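Local coordinates for regulating synaptic membrane exocytosis protein 2 (Rattus norvegicus, PDB 2BWQ) that probably acts at the presynaptic active zone as a Rab3-interacting scaffold in regulated neurotransmitter release, here represented by its C2A domain, at residues K10-D14 against A117-D121; R39-I45 against E90-Q96; K54-K60 against Q72-P78; F106-I112 against W125-Q129. One frame throughout, in Å; residues are numbered along the deposited sequence.

Contact 1 (K10-D14 against A117-D121); sequences KLWFD and ALLDD
L11 sets its CB against CD2 of L119 at 3.8 Å, while its CD1 reaches toward the methyl group of A117. Two residues further along the strand, CB of F13 meets the other branch of L119, CD1. The backbone fastens the loop at one point: D121 N donates to L11 O over 2.9 Å, with an N-H...O angle of 143°. Two waters complete the join, the first passing from L11 N to L118 O and the second from F13 N to L119 O. K10 extends with CG opposite its backbone N (chi1 176°) and bends at its last two torsions, which carries NZ to D121 OD1 at 2.8 Å, on the syn side of the carboxylate but tilted out of its plane. With an alanine in place of K10, the D121 carboxylate would probably lose its salt-bridge mate and be left freer to turn beside W12. CB of D121 approaches CD1 of the W12 indole at 3.8 Å. Since one direct backbone bond, two waters and leucine packing already hold the loop between strands 105-113 and 123-127 to strand 6-14 of the C2 sandwich, the salt bridge at the partly exposed margin probably adds to the attachment rather than making it alone.

Contact 2 (R39-I45 against E90-Q96); sequences RNPYVKI and EITLWDQ
Strands 41-45 and 90-95 run antiparallel, their axes 4.7 Å apart at closest approach, with Y42-W94 and K44-T92 as hydrogen-bonded pairs and P41-D95, V43-L93 and I45-I91 as non-hydrogen-bonded pairs. Y42 N and O both bond to W94, and K44 N and O both bond to T92. On the face carrying Y42 and W94, CB of W94 sits over the tyrosine ring, 3.6 Å from its centroid, in a CH-pi contact. The tyrosine and the five-membered ring of the indole are only 22° from parallel but slid apart; Q96 CB meets the tyrosine at its edge. Y42 holds CG between its backbone N and carbonyl carbon (chi1 68°), which swings the ring toward W94. The indole is fixed in turn by NE1, which donates to T92 OG1 at 2.8 Å. These strands form the centre of one four-stranded sheet of the C2 beta-sandwich, whose other face, with V43, I45, I91 and L93, turns to the interior. There V43 CG1 meets I91 CG2, and V43 CG2 meets L93 CD1, both at 3.7 Å. At the strand end two donors grip D95, both from the anti side and out of the carboxylate plane: R39 NH1 reaches OD2 at 2.9 Å in a salt bridge, the flat groups 80° apart, while N40 N donates nearly straight to OD1. R33 adds a second charge to D95; R39 NE donates to P31 O, and E105 is the second carboxylate on NH1.

Contact 3 (K54-K60 against Q72-P78); sequences KNKRRTK and QTFIYSP
R57 takes part in several of the hydrogen bonds: its NH2 donates to I75 O at 2.9 Å, and its NH1 to both K54 O and K56 O, the two oxygens lying in the guanidinium plane although NH1 stands above both carbonyl planes. A water joins NH2 to S77 N. Y76 OH donates to N55 O at 2.9 Å from above the carbonyl plane, K54 NZ reaches S77 O at 2.8 Å, and K60 N meets Q72 OE1 on a lone pair. In the packing, CB of R57 sits over the F74 ring in a CH-pi contact, 3.7 Å from its centroid, while T59 CG2 touches F74 CZ at 3.8 Å. Bent at chi2 (-65°), the R57 chain turns its guanidinium alongside Y76, whose CE1 lies over one guanidinium face, the planes 47° apart. Replacing R57 by a leucine would probably leave the carbonyls of I75, K54 and K56 without the guanidinium N-H groups that now reach them and the Y76 ring without its flat neighbour. Strands 56-58 and 69-76 edge different sheets, so these side chains close one rim of the C2 sandwich, with strands 41-48 and 19-28 as their respective hydrogen-bonded neighbours.

Contact 4 (F106-I112 against W125-Q129); sequences FLGEILI and WYKLQ
E109 N donates to Q129 O, part of the carboxylate that ends this fragment, at 2.9 Å, and Q129 N returns a longer bond of 3.2 Å to E109 O. E109 N stands above the carboxylate plane and Q129 N above the carbonyl plane of E109. Through this reciprocal pair the end of the fragment, just beyond strand 123-127 of one sheet of the C2 beta-sandwich, is tied to the edge strand 105-113 of the other sheet; the strand axes run at 118° to each other. G108 makes the close approach possible: a side chain there would clash with L128 CB, and its backbone angles already call for glycine. I110 sends CG1 opposite its carbonyl carbon (chi1 -66°), and CD1 then lies between Y126 CB, at 3.6 Å, and L128 CD2, at 3.8 Å. I110 and Y126 cross at about a right angle, and CG2 of the isoleucine comes obliquely to the near end of the ring. L7 of strand 6-14 also touches I110, and L93 of strand 88-95 touches L128, so the layer continues into both sheets. Over one face of the Y126 ring lies I112 CD1, a CH-pi contact 4.2 Å from the ring centroid, displaced toward the rim.

Overall arrangement
From the N terminus, strand 6-14 enters first and takes up the 117-121 loop only near the chain end, so contact 1 closes the longest loop, 102 residues between its segments, and ties the connection between strands 105-113 and 123-127 to strand 6-14. Contacts 2 and 3 both fall within that span, contact 3 lying in turn between the two segments of contact 2. Contact 4 opens after contact 2 has closed, and its segments alternate with those of contact 1, so these two cross; they touch where A117 packs on I112. Contact 2 pairs central strands within one sheet, whereas contacts 3 and 4 bridge the two sheets on opposite sides of the chain's centre.

Contact 1 (K10-D14 against A117-D121)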
# COMPACT_ATOMS: atom_id res chain seq x y z
N LYS A 10 -0.56 -2.97 7.42
CA LYS A 10 0.14 -3.18 8.70
C LYS A 10 1.61 -2.94 8.48
O LYS A 10 2.23 -3.47 7.50
CB LYS A 10 -0.11 -4.63 9.15
CG LYS A 10 0.64 -5.06 10.45
CD LYS A 10 0.11 -6.42 10.89
CE LYS A 10 0.73 -7.64 10.30
NZ LYS A 10 2.13 -7.85 10.67
N LEU A 11 2.23 -2.13 9.33
CA LEU A 11 3.65 -1.75 9.19
C LEU A 11 4.43 -2.15 10.43
O LEU A 11 3.94 -1.92 11.55
CB LEU A 11 3.74 -0.23 9.03
CG LEU A 11 2.99 0.40 7.87
CD1 LEU A 11 3.10 1.91 7.90
CD2 LEU A 11 3.56 -0.10 6.51
N TRP A 12 5.66 -2.59 10.23
CA TRP A 12 6.51 -2.82 11.36
C TRP A 12 7.97 -2.71 10.92
O TRP A 12 8.33 -3.28 9.89
CB TRP A 12 6.23 -4.22 11.93
CG TRP A 12 7.09 -4.56 13.13
CD1 TRP A 12 7.10 -3.93 14.38
CD2 TRP A 12 8.03 -5.57 13.14
NE1 TRP A 12 8.09 -4.53 15.14
CE2 TRP A 12 8.68 -5.52 14.41
CE3 TRP A 12 8.44 -6.50 12.20
CZ2 TRP A 12 9.71 -6.42 14.73
CZ3 TRP A 12 9.47 -7.37 12.51
CH2 TRP A 12 10.09 -7.31 13.75
N PHE A 13 8.76 -2.12 11.77
CA PHE A 13 10.21 -2.06 11.54
C PHE A 13 10.96 -2.97 12.50
O PHE A 13 10.74 -2.89 13.70
CB PHE A 13 10.68 -0.61 11.67
CG PHE A 13 12.17 -0.45 11.54
CD1 PHE A 13 12.83 -0.80 10.35
CD2 PHE A 13 12.95 0.04 12.61
CE1 PHE A 13 14.20 -0.71 10.21
CE2 PHE A 13 14.35 0.15 12.48
CZ PHE A 13 14.94 -0.21 11.25
N ASP A 14 11.79 -3.84 11.95
CA ASP A 14 12.59 -4.70 12.74
C ASP A 14 13.97 -4.02 12.94
O ASP A 14 14.82 -4.02 11.99
CB ASP A 14 12.75 -6.02 12.03
CG ASP A 14 13.66 -7.01 12.80
OD1 ASP A 14 14.31 -6.62 13.78
OD2 ASP A 14 13.78 -8.12 12.33
N ALA A 117 5.22 7.26 10.75
CA ALA A 117 4.37 6.14 10.42
C ALA A 117 3.98 5.34 11.67
O ALA A 117 4.70 5.31 12.70
CB ALA A 117 5.14 5.19 9.49
N LEU A 118 2.84 4.71 11.58
CA LEU A 118 2.34 3.79 12.61
C LEU A 118 3.07 2.44 12.54
O LEU A 118 2.54 1.47 11.99
CB LEU A 118 0.81 3.59 12.44
CG LEU A 118 -0.03 4.83 12.75
CD1 LEU A 118 -1.40 4.73 12.12
CD2 LEU A 118 -0.20 5.01 14.22
N LEU A 119 4.27 2.39 13.08
CA LEU A 119 5.08 1.17 13.02
C LEU A 119 4.80 0.27 14.21
O LEU A 119 5.75 -0.13 14.91
CB LEU A 119 6.56 1.58 12.97
CG LEU A 119 6.88 2.45 11.74
CD1 LEU A 119 8.35 2.87 11.77
CD2 LEU A 119 6.62 1.72 10.45
N ASP A 120 3.54 -0.04 14.42
CA ASP A 120 3.08 -0.71 15.63
C ASP A 120 2.69 -2.14 15.34
O ASP A 120 2.24 -2.83 16.24
CB ASP A 120 1.90 0.07 16.20
CG ASP A 120 0.72 0.18 15.23
OD1 ASP A 120 0.77 -0.42 14.12
OD2 ASP A 120 -0.31 0.80 15.60
N ASP A 121 2.99 -2.65 14.14
CA ASP A 121 2.61 -4.03 13.76
C ASP A 121 1.14 -4.32 13.88
O ASP A 121 0.81 -5.52 14.09
CB ASP A 121 3.46 -5.08 14.53
CG ASP A 121 3.46 -6.39 13.83
OD1 ASP A 121 3.53 -6.43 12.59
OD2 ASP A 121 3.34 -7.45 14.50
O HOH W 1 0.83 -0.53 11.18
O HOH W 2 8.52 -0.82 14.39

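Contact 2 (R39-I45 against E90-Q96)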
# COMPACT_ATOMS: atom_id res chain seq x y z
N ARG A 39 -14.11 -3.79 -10.06
CA ARG A 39 -12.73 -3.52 -10.41
C ARG A 39 -11.91 -4.82 -10.49
O ARG A 39 -12.33 -5.84 -9.97
CB ARG A 39 -12.17 -2.63 -9.27
CG ARG A 39 -12.87 -1.26 -9.08
CD ARG A 39 -12.73 -0.42 -10.31
NE ARG A 39 -13.40 0.87 -10.16
CZ ARG A 39 -13.21 1.94 -10.94
NH1 ARG A 39 -12.38 1.87 -12.00
NH2 ARG A 39 -13.89 3.04 -10.66
N ASN A 40 -10.72 -4.71 -11.05
CA ASN A 40 -9.68 -5.73 -10.95
C ASN A 40 -8.50 -5.09 -10.26
O ASN A 40 -7.57 -4.60 -10.91
CB ASN A 40 -9.21 -6.22 -12.33
CG ASN A 40 -10.34 -6.79 -13.16
OD1 ASN A 40 -11.20 -7.57 -12.67
ND2 ASN A 40 -10.34 -6.41 -14.45
N PRO A 41 -8.58 -4.99 -8.94
CA PRO A 41 -7.61 -4.12 -8.23
C PRO A 41 -6.26 -4.76 -7.87
O PRO A 41 -6.19 -5.96 -7.52
CB PRO A 41 -8.39 -3.66 -6.99
CG PRO A 41 -9.33 -4.83 -6.71
CD PRO A 41 -9.63 -5.49 -8.03
N TYR A 42 -5.21 -3.92 -7.93
CA TYR A 42 -3.90 -4.28 -7.36
C TYR A 42 -3.33 -3.06 -6.71
O TYR A 42 -3.68 -1.95 -7.04
CB TYR A 42 -2.95 -4.91 -8.38
CG TYR A 42 -2.49 -3.95 -9.46
CD1 TYR A 42 -1.28 -3.20 -9.28
CD2 TYR A 42 -3.16 -3.88 -10.69
CE1 TYR A 42 -0.81 -2.36 -10.28
CE2 TYR A 42 -2.70 -2.99 -11.68
CZ TYR A 42 -1.51 -2.29 -11.46
OH TYR A 42 -1.02 -1.47 -12.47
N VAL A 43 -2.37 -3.32 -5.82
CA VAL A 43 -1.62 -2.27 -5.14
C VAL A 43 -0.17 -2.32 -5.54
O VAL A 43 0.39 -3.39 -5.65
CB VAL A 43 -1.72 -2.45 -3.62
CG1 VAL A 43 -0.88 -1.41 -2.89
CG2 VAL A 43 -3.16 -2.21 -3.15
N LYS A 44 0.40 -1.16 -5.81
CA LYS A 44 1.85 -0.97 -6.07
C LYS A 44 2.43 -0.15 -4.94
O LYS A 44 1.79 0.80 -4.45
CB LYS A 44 2.02 -0.21 -7.39
CG LYS A 44 3.46 -0.04 -7.78
CD LYS A 44 3.57 0.36 -9.28
CE LYS A 44 2.96 1.74 -9.53
NZ LYS A 44 3.06 2.14 -10.97
N ILE A 45 3.61 -0.57 -4.50
CA ILE A 45 4.30 0.19 -3.46
C ILE A 45 5.70 0.51 -3.90
O ILE A 45 6.43 -0.40 -4.35
CB ILE A 45 4.31 -0.52 -2.14
CG1 ILE A 45 2.87 -0.85 -1.72
CG2 ILE A 45 4.99 0.37 -1.08
CD1 ILE A 45 2.53 -1.33 -0.22
N GLU A 90 5.12 5.09 -1.05
CA GLU A 90 4.09 5.53 -2.01
C GLU A 90 3.27 4.33 -2.40
O GLU A 90 3.74 3.39 -3.05
CB GLU A 90 4.79 6.14 -3.25
CG GLU A 90 3.79 6.56 -4.33
CD GLU A 90 4.46 6.55 -5.68
OE1 GLU A 90 5.15 7.50 -5.98
OE2 GLU A 90 4.21 5.60 -6.46
N ILE A 91 2.04 4.32 -1.92
CA ILE A 91 1.11 3.19 -2.08
C ILE A 91 -0.01 3.61 -3.00
O ILE A 91 -0.70 4.57 -2.72
CB ILE A 91 0.57 2.78 -0.69
CG1 ILE A 91 1.76 2.41 0.20
CG2 ILE A 91 -0.45 1.63 -0.83
CD1 ILE A 91 1.36 2.41 1.76
N THR A 92 -0.14 2.93 -4.13
CA THR A 92 -1.15 3.29 -5.14
C THR A 92 -1.99 2.11 -5.47
O THR A 92 -1.51 0.97 -5.53
CB THR A 92 -0.50 3.91 -6.41
OG1 THR A 92 0.48 3.02 -6.95
CG2 THR A 92 0.15 5.25 -6.05
N LEU A 93 -3.29 2.38 -5.72
CA LEU A 93 -4.25 1.33 -6.06
C LEU A 93 -4.67 1.57 -7.52
O LEU A 93 -4.88 2.70 -7.94
CB LEU A 93 -5.46 1.48 -5.13
CG LEU A 93 -6.55 0.42 -5.39
CD1 LEU A 93 -6.11 -0.98 -4.96
CD2 LEU A 93 -7.83 0.85 -4.72
N TRP A 94 -4.84 0.46 -8.26
CA TRP A 94 -5.06 0.46 -9.71
C TRP A 94 -6.13 -0.54 -10.07
O TRP A 94 -6.23 -1.59 -9.45
CB TRP A 94 -3.78 0.07 -10.46
CG TRP A 94 -2.68 1.01 -10.16
CD1 TRP A 94 -1.77 0.87 -9.13
CD2 TRP A 94 -2.38 2.27 -10.81
NE1 TRP A 94 -0.95 1.96 -9.11
CE2 TRP A 94 -1.27 2.84 -10.12
CE3 TRP A 94 -2.92 3.01 -11.90
CZ2 TRP A 94 -0.69 4.08 -10.46
CZ3 TRP A 94 -2.29 4.26 -12.24
CH2 TRP A 94 -1.22 4.77 -11.52
N ASP A 95 -6.91 -0.20 -11.11
CA ASP A 95 -7.88 -1.11 -11.76
C ASP A 95 -7.24 -1.61 -13.04
O ASP A 95 -7.00 -0.78 -13.95
CB ASP A 95 -9.12 -0.29 -12.06
CG ASP A 95 -10.26 -1.10 -12.62
OD1 ASP A 95 -10.24 -2.34 -12.62
OD2 ASP A 95 -11.22 -0.49 -13.16
N GLN A 96 -6.82 -2.89 -13.04
CA GLN A 96 -6.08 -3.49 -14.17
C GLN A 96 -7.03 -3.93 -15.31
O GLN A 96 -7.95 -4.73 -15.11
CB GLN A 96 -5.23 -4.68 -13.65
CG GLN A 96 -4.26 -5.30 -14.69
CD GLN A 96 -3.15 -6.17 -14.04
OE1 GLN A 96 -1.95 -5.88 -14.20
NE2 GLN A 96 -3.54 -7.25 -13.41
O HOH W 3 -0.63 -3.09 -15.46

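Contact 3 (K54-K60 against Q72-P78)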
# COMPACT_ATOMS: atom_id res chain seq x y z
N LYS A 54 14.20 -2.33 -7.25
CA LYS A 54 14.57 -2.85 -5.96
C LYS A 54 13.58 -2.39 -4.88
O LYS A 54 13.37 -3.06 -3.88
CB LYS A 54 15.99 -2.42 -5.56
CG LYS A 54 16.49 -3.19 -4.38
CD LYS A 54 16.66 -2.43 -3.09
CE LYS A 54 17.37 -3.33 -2.07
NZ LYS A 54 17.61 -2.60 -0.81
N ASN A 55 13.06 -1.18 -5.07
CA ASN A 55 12.18 -0.52 -4.09
C ASN A 55 10.70 -0.68 -4.47
O ASN A 55 9.80 -0.11 -3.81
CB ASN A 55 12.61 0.94 -3.97
CG ASN A 55 13.87 1.09 -3.14
OD1 ASN A 55 14.17 0.21 -2.33
ND2 ASN A 55 14.67 2.17 -3.37
N LYS A 56 10.40 -1.47 -5.47
CA LYS A 56 9.06 -1.64 -6.02
C LYS A 56 8.49 -2.99 -5.60
O LYS A 56 9.17 -4.02 -5.72
CB LYS A 56 9.07 -1.50 -7.56
CG LYS A 56 7.68 -1.61 -8.14
CD LYS A 56 7.62 -1.43 -9.61
CE LYS A 56 6.28 -1.86 -10.13
NZ LYS A 56 6.45 -3.14 -10.88
N ARG A 57 7.23 -2.99 -5.23
CA ARG A 57 6.48 -4.24 -4.97
C ARG A 57 5.07 -4.10 -5.47
O ARG A 57 4.53 -2.96 -5.52
CB ARG A 57 6.38 -4.47 -3.46
CG ARG A 57 7.71 -4.69 -2.73
CD ARG A 57 8.49 -5.95 -3.09
NE ARG A 57 9.67 -6.04 -2.23
CZ ARG A 57 10.77 -5.38 -2.41
NH1 ARG A 57 10.96 -4.64 -3.50
NH2 ARG A 57 11.74 -5.49 -1.48
N ARG A 58 4.43 -5.23 -5.81
CA ARG A 58 3.05 -5.16 -6.27
C ARG A 58 2.30 -6.36 -5.72
O ARG A 58 2.86 -7.46 -5.70
CB ARG A 58 3.06 -5.31 -7.81
CG ARG A 58 3.27 -4.07 -8.52
CD ARG A 58 3.17 -4.23 -10.05
NE ARG A 58 1.93 -4.90 -10.49
CZ ARG A 58 1.32 -4.63 -11.66
NH1 ARG A 58 1.81 -3.69 -12.48
NH2 ARG A 58 0.22 -5.28 -11.99
N THR A 59 1.04 -6.15 -5.33
CA THR A 59 0.17 -7.31 -5.08
C THR A 59 -0.24 -7.98 -6.38
O THR A 59 -0.14 -7.41 -7.47
CB THR A 59 -1.11 -6.91 -4.33
OG1 THR A 59 -1.94 -6.11 -5.18
CG2 THR A 59 -0.85 -6.15 -3.01
N LYS A 60 -0.76 -9.19 -6.23
CA LYS A 60 -1.54 -9.80 -7.31
C LYS A 60 -2.81 -8.96 -7.58
O LYS A 60 -3.21 -8.08 -6.80
CB LYS A 60 -1.91 -11.24 -6.98
CG LYS A 60 -0.67 -12.12 -6.86
CD LYS A 60 -1.06 -13.56 -6.46
CE LYS A 60 0.20 -14.44 -6.26
NZ LYS A 60 -0.16 -15.77 -5.66
N GLN A 72 -0.79 -9.87 1.50
CA GLN A 72 0.59 -10.06 1.05
C GLN A 72 1.53 -9.24 1.92
O GLN A 72 1.22 -8.08 2.24
CB GLN A 72 0.71 -9.67 -0.40
CG GLN A 72 0.09 -10.75 -1.34
CD GLN A 72 0.27 -10.40 -2.81
OE1 GLN A 72 -0.70 -10.09 -3.50
NE2 GLN A 72 1.50 -10.53 -3.29
N THR A 73 2.67 -9.82 2.26
CA THR A 73 3.69 -9.16 3.06
C THR A 73 4.91 -8.92 2.22
O THR A 73 5.49 -9.84 1.62
CB THR A 73 4.02 -10.00 4.22
OG1 THR A 73 2.88 -10.06 5.11
CG2 THR A 73 5.19 -9.41 5.08
N PHE A 74 5.27 -7.66 2.18
CA PHE A 74 6.45 -7.21 1.48
C PHE A 74 7.56 -6.92 2.51
O PHE A 74 7.26 -6.41 3.58
CB PHE A 74 6.18 -5.95 0.69
CG PHE A 74 4.99 -6.00 -0.27
CD1 PHE A 74 4.54 -7.18 -0.87
CD2 PHE A 74 4.39 -4.82 -0.61
CE1 PHE A 74 3.43 -7.10 -1.80
CE2 PHE A 74 3.31 -4.75 -1.54
CZ PHE A 74 2.88 -5.91 -2.10
N ILE A 75 8.80 -7.14 2.15
CA ILE A 75 9.93 -6.93 3.05
C ILE A 75 10.92 -6.03 2.33
O ILE A 75 11.39 -6.40 1.24
CB ILE A 75 10.62 -8.22 3.50
CG1 ILE A 75 9.64 -9.11 4.29
CG2 ILE A 75 11.85 -7.84 4.35
CD1 ILE A 75 10.29 -10.13 5.15
N TYR A 76 11.22 -4.89 2.93
CA TYR A 76 12.19 -3.96 2.39
C TYR A 76 13.46 -4.15 3.22
O TYR A 76 13.41 -4.19 4.44
CB TYR A 76 11.63 -2.54 2.45
CG TYR A 76 10.64 -2.25 1.32
CD1 TYR A 76 11.06 -2.28 0.00
CD2 TYR A 76 9.31 -1.88 1.58
CE1 TYR A 76 10.19 -1.99 -1.06
CE2 TYR A 76 8.41 -1.59 0.54
CZ TYR A 76 8.87 -1.63 -0.80
OH TYR A 76 8.00 -1.34 -1.84
N SER A 77 14.62 -4.29 2.58
CA SER A 77 15.85 -4.40 3.33
C SER A 77 17.00 -4.05 2.41
O SER A 77 16.90 -4.37 1.22
CB SER A 77 16.05 -5.86 3.72
OG SER A 77 17.32 -6.10 4.37
N PRO A 78 18.06 -3.42 2.91
CA PRO A 78 18.26 -2.98 4.29
C PRO A 78 17.55 -1.69 4.56
O PRO A 78 17.40 -0.83 3.64
CB PRO A 78 19.76 -2.66 4.33
CG PRO A 78 20.10 -2.24 2.90
CD PRO A 78 19.24 -3.14 2.05
O HOH W 4 14.20 -4.16 -0.42

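Contact 4 (F106-I112 against W125-Q129)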
# COMPACT_ATOMS: atom_id res chain seq x y z
N PHE A 106 -6.22 4.69 -12.31
CA PHE A 106 -5.69 5.06 -11.01
C PHE A 106 -6.85 5.17 -10.05
O PHE A 106 -7.85 5.88 -10.33
CB PHE A 106 -5.03 6.42 -11.16
CG PHE A 106 -4.53 6.99 -9.87
CD1 PHE A 106 -3.54 6.38 -9.10
CD2 PHE A 106 -5.04 8.20 -9.40
CE1 PHE A 106 -3.04 6.97 -7.95
CE2 PHE A 106 -4.56 8.77 -8.21
CZ PHE A 106 -3.53 8.14 -7.50
N LEU A 107 -6.74 4.49 -8.90
CA LEU A 107 -7.83 4.52 -7.90
C LEU A 107 -7.40 5.20 -6.60
O LEU A 107 -8.11 5.15 -5.60
CB LEU A 107 -8.34 3.12 -7.57
CG LEU A 107 -9.01 2.36 -8.73
CD1 LEU A 107 -9.40 0.92 -8.29
CD2 LEU A 107 -10.20 3.14 -9.25
N GLY A 108 -6.19 5.76 -6.54
CA GLY A 108 -5.84 6.55 -5.38
C GLY A 108 -4.50 6.21 -4.79
O GLY A 108 -3.90 5.20 -5.14
N GLU A 109 -4.03 7.12 -3.94
CA GLU A 109 -2.68 7.04 -3.40
C GLU A 109 -2.73 7.26 -1.90
O GLU A 109 -3.52 8.10 -1.42
CB GLU A 109 -1.79 8.15 -4.06
CG GLU A 109 -0.36 8.20 -3.47
CD GLU A 109 0.56 9.07 -4.23
OE1 GLU A 109 0.30 9.28 -5.39
OE2 GLU A 109 1.51 9.51 -3.61
N ILE A 110 -1.91 6.53 -1.19
CA ILE A 110 -1.62 6.80 0.22
C ILE A 110 -0.10 6.98 0.31
O ILE A 110 0.66 6.14 -0.17
CB ILE A 110 -2.06 5.57 1.05
CG1 ILE A 110 -3.59 5.41 0.97
CG2 ILE A 110 -1.56 5.64 2.51
CD1 ILE A 110 -3.99 3.96 1.13
N LEU A 111 0.36 8.06 0.87
CA LEU A 111 1.82 8.39 0.93
C LEU A 111 2.18 8.46 2.41
O LEU A 111 1.68 9.37 3.11
CB LEU A 111 2.11 9.72 0.20
CG LEU A 111 3.55 10.06 0.04
CD1 LEU A 111 4.28 9.02 -0.85
CD2 LEU A 111 3.61 11.46 -0.64
N ILE A 112 3.00 7.53 2.88
CA ILE A 112 3.27 7.45 4.33
C ILE A 112 4.71 7.82 4.56
O ILE A 112 5.62 7.10 4.16
CB ILE A 112 2.97 6.03 4.85
CG1 ILE A 112 1.49 5.69 4.68
CG2 ILE A 112 3.39 5.90 6.36
CD1 ILE A 112 1.15 4.28 5.12
N TRP A 125 -6.59 1.30 8.78
CA TRP A 125 -7.23 1.72 7.53
C TRP A 125 -6.74 3.10 7.11
O TRP A 125 -6.57 4.01 7.95
CB TRP A 125 -8.76 1.80 7.73
CG TRP A 125 -9.42 0.44 7.83
CD1 TRP A 125 -9.91 -0.18 8.96
CD2 TRP A 125 -9.65 -0.46 6.75
NE1 TRP A 125 -10.46 -1.40 8.63
CE2 TRP A 125 -10.29 -1.60 7.28
CE3 TRP A 125 -9.40 -0.41 5.38
CZ2 TRP A 125 -10.71 -2.68 6.46
CZ3 TRP A 125 -9.82 -1.50 4.56
CH2 TRP A 125 -10.41 -2.61 5.12
N TYR A 126 -6.50 3.29 5.81
CA TYR A 126 -6.09 4.55 5.22
C TYR A 126 -7.03 4.91 4.07
O TYR A 126 -7.28 4.08 3.19
CB TYR A 126 -4.62 4.44 4.67
CG TYR A 126 -3.59 4.15 5.76
CD1 TYR A 126 -3.35 2.85 6.19
CD2 TYR A 126 -2.90 5.20 6.34
CE1 TYR A 126 -2.43 2.60 7.20
CE2 TYR A 126 -1.92 4.94 7.33
CZ TYR A 126 -1.71 3.64 7.74
OH TYR A 126 -0.75 3.37 8.72
N LYS A 127 -7.39 6.19 4.03
CA LYS A 127 -8.26 6.66 2.94
C LYS A 127 -7.46 6.82 1.68
O LYS A 127 -6.41 7.42 1.67
CB LYS A 127 -8.93 7.96 3.36
CG LYS A 127 -10.10 7.66 4.33
CD LYS A 127 -10.84 8.87 4.89
CE LYS A 127 -11.73 8.41 6.06
NZ LYS A 127 -12.63 9.52 6.57
N LEU A 128 -7.97 6.27 0.59
CA LEU A 128 -7.36 6.50 -0.75
C LEU A 128 -7.67 7.90 -1.26
O LEU A 128 -8.78 8.41 -1.06
CB LEU A 128 -7.95 5.50 -1.73
CG LEU A 128 -7.46 4.06 -1.55
CD1 LEU A 128 -8.40 3.07 -2.16
CD2 LEU A 128 -6.01 3.93 -2.06
N GLN A 129 -6.68 8.54 -1.86
CA GLN A 129 -6.80 9.97 -2.26
C GLN A 129 -6.58 9.98 -3.74
O GLN A 129 -5.50 9.60 -4.17
CB GLN A 129 -5.74 10.87 -1.59
CG GLN A 129 -5.75 10.97 -0.06
CD GLN A 129 -6.82 11.92 0.45
OE1 GLN A 129 -6.51 12.92 1.10
NE2 GLN A 129 -8.09 11.61 0.16
OXT GLN A 129 -7.47 10.40 -4.53